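Local coordinates for hypothetical conserved protein TTC0263 (Thermus thermophilus, PDB 2PL2) that is of unknown function but folds as a helical tetratricopeptide-repeat protein, a class that generally serves as a scaffold for protein-protein contacts, at residues Y16-L25 with W44-L52. Sequence-based numbering, arbitrary orientation.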
ATOM      1  N   TYR A  16      -3.239  13.608   5.299  1.00 27.25           N
ATOM      2  CA  TYR A  16      -2.744  12.280   5.617  1.00 26.66           C
ATOM      3  C   TYR A  16      -3.917  11.466   6.129  1.00 26.63           C
ATOM      4  O   TYR A  16      -4.119  10.339   5.706  1.00 27.05           O
ATOM      5  CB  TYR A  16      -1.626  12.328   6.676  1.00 27.80           C
ATOM      6  CG  TYR A  16      -1.147  10.951   7.112  1.00 27.73           C
ATOM      7  CD1 TYR A  16      -0.164  10.263   6.400  1.00 29.89           C
ATOM      8  CD2 TYR A  16      -1.737  10.304   8.189  1.00 29.03           C
ATOM      9  CE1 TYR A  16       0.214   8.958   6.760  1.00 30.04           C
ATOM     10  CE2 TYR A  16      -1.372   9.007   8.551  1.00 29.14           C
ATOM     11  CZ  TYR A  16      -0.405   8.341   7.833  1.00 30.15           C
ATOM     12  OH  TYR A  16      -0.090   7.050   8.186  1.00 30.98           O
ATOM     13  N   ALA A  17      -4.695  12.051   7.040  1.00 26.91           N
ATOM     14  CA  ALA A  17      -5.868  11.380   7.614  1.00 25.51           C
ATOM     15  C   ALA A  17      -6.902  11.090   6.533  1.00 26.79           C
ATOM     16  O   ALA A  17      -7.730  10.189   6.681  1.00 28.71           O
ATOM     17  CB  ALA A  17      -6.500  12.242   8.714  1.00 24.82           C
ATOM     18  N   LEU A  18      -6.862  11.865   5.452  1.00 24.10           N
ATOM     19  CA  LEU A  18      -7.787  11.656   4.345  1.00 21.75           C
ATOM     20  C   LEU A  18      -7.258  10.597   3.370  1.00 22.52           C
ATOM     21  O   LEU A  18      -7.924  10.241   2.404  1.00 23.06           O
ATOM     22  CB  LEU A  18      -8.056  12.977   3.610  1.00 18.35           C
ATOM     23  CG  LEU A  18      -8.712  14.055   4.478  1.00 17.61           C
ATOM     24  CD1 LEU A  18      -9.135  15.220   3.643  1.00 18.43           C
ATOM     25  CD2 LEU A  18      -9.932  13.454   5.187  1.00 15.64           C
ATOM     26  N   GLY A  19      -6.057  10.085   3.630  1.00 22.73           N
ATOM     27  CA  GLY A  19      -5.489   9.058   2.768  1.00 22.59           C
ATOM     28  C   GLY A  19      -4.777   9.541   1.510  1.00 23.27           C
ATOM     29  O   GLY A  19      -4.376   8.729   0.668  1.00 24.50           O
ATOM     30  N   ARG A  20      -4.620  10.852   1.366  1.00 22.60           N
ATOM     31  CA  ARG A  20      -3.942  11.410   0.198  1.00 25.01           C
ATOM     32  C   ARG A  20      -2.476  11.646   0.590  1.00 26.61           C
ATOM     33  O   ARG A  20      -2.058  12.768   0.890  1.00 25.07           O
ATOM     34  CB  ARG A  20      -4.615  12.725  -0.215  1.00 26.02           C
ATOM     35  CG  ARG A  20      -6.159  12.671  -0.216  1.00 26.91           C
ATOM     36  CD  ARG A  20      -6.695  11.566  -1.127  1.00 26.50           C
ATOM     37  NE  ARG A  20      -6.241  11.773  -2.500  1.00 24.00           N
ATOM     38  CZ  ARG A  20      -5.609  10.859  -3.235  1.00 23.61           C
ATOM     39  NH1 ARG A  20      -5.354   9.654  -2.732  1.00 20.27           N
ATOM     40  NH2 ARG A  20      -5.211  11.159  -4.473  1.00 22.44           N
ATOM     41  N   TYR A  21      -1.710  10.563   0.595  1.00 26.90           N
ATOM     42  CA  TYR A  21      -0.316  10.600   0.989  1.00 28.67           C
ATOM     43  C   TYR A  21       0.585  11.381   0.048  1.00 30.40           C
ATOM     44  O   TYR A  21       1.376  12.205   0.499  1.00 31.28           O
ATOM     45  CB  TYR A  21       0.173   9.173   1.173  1.00 28.05           C
ATOM     46  CG  TYR A  21      -0.789   8.350   2.012  1.00 28.29           C
ATOM     47  CD1 TYR A  21      -1.225   8.800   3.266  1.00 26.73           C
ATOM     48  CD2 TYR A  21      -1.268   7.126   1.550  1.00 28.08           C
ATOM     49  CE1 TYR A  21      -2.110   8.050   4.030  1.00 25.07           C
ATOM     50  CE2 TYR A  21      -2.155   6.364   2.310  1.00 27.36           C
ATOM     51  CZ  TYR A  21      -2.573   6.830   3.546  1.00 26.89           C
ATOM     52  OH  TYR A  21      -3.461   6.067   4.284  1.00 26.97           O
ATOM     53  N   ASP A  22       0.461  11.145  -1.252  1.00 31.42           N
ATOM     54  CA  ASP A  22       1.272  11.878  -2.214  1.00 31.33           C
ATOM     55  C   ASP A  22       1.171  13.378  -2.000  1.00 30.82           C
ATOM     56  O   ASP A  22       2.162  14.090  -2.123  1.00 33.53           O
ATOM     57  CB  ASP A  22       0.874  11.533  -3.651  1.00 31.94           C
ATOM     58  CG  ASP A  22       1.617  10.331  -4.175  1.00 34.89           C
ATOM     59  OD1 ASP A  22       2.865  10.337  -4.133  1.00 37.55           O
ATOM     60  OD2 ASP A  22       0.958   9.375  -4.627  1.00 39.87           O
ATOM     61  N   ALA A  23      -0.023  13.865  -1.690  1.00 29.62           N
ATOM     62  CA  ALA A  23      -0.195  15.296  -1.442  1.00 30.16           C
ATOM     63  C   ALA A  23       0.358  15.623  -0.059  1.00 30.38           C
ATOM     64  O   ALA A  23       0.862  16.721   0.177  1.00 29.62           O
ATOM     65  CB  ALA A  23      -1.674  15.687  -1.518  1.00 27.72           C
ATOM     66  N   ALA A  24       0.263  14.651   0.846  1.00 30.82           N
ATOM     67  CA  ALA A  24       0.739  14.817   2.214  1.00 32.38           C
ATOM     68  C   ALA A  24       2.255  15.021   2.235  1.00 32.22           C
ATOM     69  O   ALA A  24       2.766  15.915   2.916  1.00 31.19           O
ATOM     70  CB  ALA A  24       0.357  13.590   3.053  1.00 29.37           C
ATOM     71  N   LEU A  25       2.957  14.189   1.469  1.00 32.58           N
ATOM     72  CA  LEU A  25       4.412  14.231   1.387  1.00 33.41           C
ATOM     73  C   LEU A  25       4.957  15.613   1.042  1.00 34.23           C
ATOM     74  O   LEU A  25       5.819  16.131   1.745  1.00 33.48           O
ATOM     75  CB  LEU A  25       4.911  13.236   0.344  1.00 33.45           C
ATOM     76  CG  LEU A  25       6.440  13.140   0.295  1.00 33.99           C
ATOM     77  CD1 LEU A  25       6.904  12.210   1.423  1.00 34.15           C
ATOM     78  CD2 LEU A  25       6.893  12.596  -1.041  1.00 31.13           C
ATOM     79  N   TRP A  44       5.871  12.790  10.586  1.00 26.81           N
ATOM     80  CA  TRP A  44       4.789  12.685   9.616  1.00 28.88           C
ATOM     81  C   TRP A  44       5.326  12.375   8.228  1.00 30.79           C
ATOM     82  O   TRP A  44       4.751  11.561   7.504  1.00 31.35           O
ATOM     83  CB  TRP A  44       3.962  13.963   9.597  1.00 28.19           C
ATOM     84  CG  TRP A  44       3.001  14.024  10.730  1.00 31.46           C
ATOM     85  CD1 TRP A  44       3.031  14.880  11.793  1.00 31.41           C
ATOM     86  CD2 TRP A  44       1.879  13.156  10.945  1.00 31.49           C
ATOM     87  NE1 TRP A  44       1.995  14.598  12.658  1.00 31.49           N
ATOM     88  CE2 TRP A  44       1.279  13.546  12.162  1.00 31.74           C
ATOM     89  CE3 TRP A  44       1.331  12.091  10.227  1.00 30.46           C
ATOM     90  CZ2 TRP A  44       0.151  12.898  12.675  1.00 31.73           C
ATOM     91  CZ3 TRP A  44       0.209  11.446  10.743  1.00 31.53           C
ATOM     92  CH2 TRP A  44      -0.366  11.851  11.954  1.00 30.86           C
ATOM     93  N   LEU A  45       6.432  13.020   7.870  1.00 30.87           N
ATOM     94  CA  LEU A  45       7.071  12.790   6.585  1.00 31.27           C
ATOM     95  C   LEU A  45       7.391  11.308   6.464  1.00 31.22           C
ATOM     96  O   LEU A  45       7.057  10.667   5.469  1.00 31.85           O
ATOM     97  CB  LEU A  45       8.371  13.591   6.481  1.00 33.28           C
ATOM     98  CG  LEU A  45       9.225  13.247   5.258  1.00 34.87           C
ATOM     99  CD1 LEU A  45       8.554  13.767   4.000  1.00 34.29           C
ATOM    100  CD2 LEU A  45      10.616  13.850   5.411  1.00 34.67           C
ATOM    101  N   ALA A  46       8.050  10.771   7.483  1.00 30.97           N
ATOM    102  CA  ALA A  46       8.417   9.366   7.500  1.00 30.08           C
ATOM    103  C   ALA A  46       7.183   8.472   7.387  1.00 29.18           C
ATOM    104  O   ALA A  46       7.192   7.491   6.649  1.00 27.67           O
ATOM    105  CB  ALA A  46       9.185   9.043   8.782  1.00 29.18           C
ATOM    106  N   ARG A  47       6.131   8.802   8.134  1.00 30.17           N
ATOM    107  CA  ARG A  47       4.902   8.015   8.105  1.00 30.50           C
ATOM    108  C   ARG A  47       4.352   7.984   6.691  1.00 29.52           C
ATOM    109  O   ARG A  47       3.940   6.935   6.191  1.00 28.43           O
ATOM    110  CB  ARG A  47       3.852   8.597   9.051  1.00 31.71           C
ATOM    111  CG  ARG A  47       4.002   8.171  10.498  1.00 36.04           C
ATOM    112  CD  ARG A  47       2.765   8.536  11.299  1.00 39.14           C
ATOM    113  NE  ARG A  47       1.666   7.582  11.131  1.00 41.91           N
ATOM    114  CZ  ARG A  47       0.441   7.760  11.621  1.00 42.20           C
ATOM    115  NH1 ARG A  47       0.158   8.860  12.307  1.00 41.57           N
ATOM    116  NH2 ARG A  47      -0.502   6.842  11.429  1.00 41.74           N
ATOM    117  N   THR A  48       4.356   9.141   6.047  1.00 29.09           N
ATOM    118  CA  THR A  48       3.868   9.245   4.683  1.00 30.69           C
ATOM    119  C   THR A  48       4.756   8.454   3.709  1.00 33.20           C
ATOM    120  O   THR A  48       4.257   7.879   2.742  1.00 35.51           O
ATOM    121  CB  THR A  48       3.807  10.705   4.256  1.00 29.21           C
ATOM    122  OG1 THR A  48       3.133  11.464   5.270  1.00 25.16           O
ATOM    123  CG2 THR A  48       3.053  10.838   2.938  1.00 30.23           C
ATOM    124  N   GLN A  49       6.060   8.413   3.976  1.00 32.84           N
ATOM    125  CA  GLN A  49       6.993   7.679   3.129  1.00 32.23           C
ATOM    126  C   GLN A  49       6.735   6.176   3.196  1.00 34.72           C
ATOM    127  O   GLN A  49       6.844   5.474   2.193  1.00 34.72           O
ATOM    128  CB  GLN A  49       8.437   7.980   3.549  1.00 32.49           C
ATOM    129  CG  GLN A  49       8.844   9.444   3.359  1.00 31.63           C
ATOM    130  CD  GLN A  49      10.268   9.726   3.782  1.00 32.12           C
ATOM    131  OE1 GLN A  49      10.676   9.369   4.886  1.00 33.28           O
ATOM    132  NE2 GLN A  49      11.033  10.382   2.911  1.00 31.50           N
ATOM    133  N   LEU A  50       6.402   5.678   4.385  1.00 36.56           N
ATOM    134  CA  LEU A  50       6.121   4.253   4.548  1.00 36.94           C
ATOM    135  C   LEU A  50       4.900   3.907   3.690  1.00 38.16           C
ATOM    136  O   LEU A  50       4.886   2.891   3.001  1.00 37.99           O
ATOM    137  CB  LEU A  50       5.840   3.927   6.022  1.00 36.36           C
ATOM    138  CG  LEU A  50       7.003   3.900   7.026  1.00 36.31           C
ATOM    139  CD1 LEU A  50       6.462   4.050   8.440  1.00 35.63           C
ATOM    140  CD2 LEU A  50       7.788   2.600   6.885  1.00 36.20           C
ATOM    141  N   LYS A  51       3.884   4.769   3.736  1.00 38.10           N
ATOM    142  CA  LYS A  51       2.660   4.578   2.965  1.00 36.95           C
ATOM    143  C   LYS A  51       2.961   4.596   1.471  1.00 35.86           C
ATOM    144  O   LYS A  51       2.392   3.825   0.710  1.00 36.16           O
ATOM    145  CB  LYS A  51       1.635   5.673   3.302  1.00 37.26           C
ATOM    146  CG  LYS A  51       0.989   5.518   4.663  1.00 35.94           C
ATOM    147  CD  LYS A  51       0.128   4.252   4.720  1.00 34.31           C
ATOM    148  CE  LYS A  51      -0.170   3.816   6.158  1.00 37.39           C
ATOM    149  NZ  LYS A  51      -0.834   4.869   6.986  1.00 38.38           N
ATOM    150  N   LEU A  52       3.867   5.476   1.053  1.00 35.28           N
ATOM    151  CA  LEU A  52       4.236   5.572  -0.359  1.00 33.73           C
ATOM    152  C   LEU A  52       5.328   4.567  -0.736  1.00 34.08           C
ATOM    153  O   LEU A  52       6.012   4.727  -1.740  1.00 35.76           O
ATOM    154  CB  LEU A  52       4.694   7.001  -0.691  1.00 29.64           C
ATOM    155  CG  LEU A  52       3.661   8.114  -0.478  1.00 28.78           C
ATOM    156  CD1 LEU A  52       4.233   9.464  -0.914  1.00 24.91           C
ATOM    157  CD2 LEU A  52       2.394   7.783  -1.267  1.00 28.57           C
TER
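A chi1 of 176° sets CG of Y16 opposite the backbone N and carries the phenol from the end of helix 6-17 toward helix 39-51. The bends of K51 at chi2 and chi4 bring its amine round to the same hydroxyl. This is tetratricopeptide-repeat packing: the axes of 21-25 and 44-51 run roughly antiparallel (crossing angle -147°) and come within 9.2 Å of each other. Y16 is a knob in the hole formed by W44, R47, T48 and K51. W44 turns its edge to one face of the Y16 ring, with CZ3 of W44 3.4 Å from CD2 of Y16. The ring planes are 61° apart. CE1 of Y21 lies over the opposite face, toward the rim, so the ring sits between two aromatic side chains. K51 NZ donates to Y16 OH at 2.6 Å. The aliphatic part of K51 lies over a face of Y21, where its CG is 3.9 Å from the ring centroid in a CH-pi contact. G19 O sits over the other face. T48 is in turn a knob among Y16, Y21, A24 and L25. L52 packs its CD2 on Y21 CB at 3.6 Å, while L25 CD1 meets L45 CD1. The ring of F28 in helix 21-32 also meets W44. T48 OG1 hydrogen-bonds to W44 O at 2.8 Å, on the opposite face of that carbonyl from T48 N.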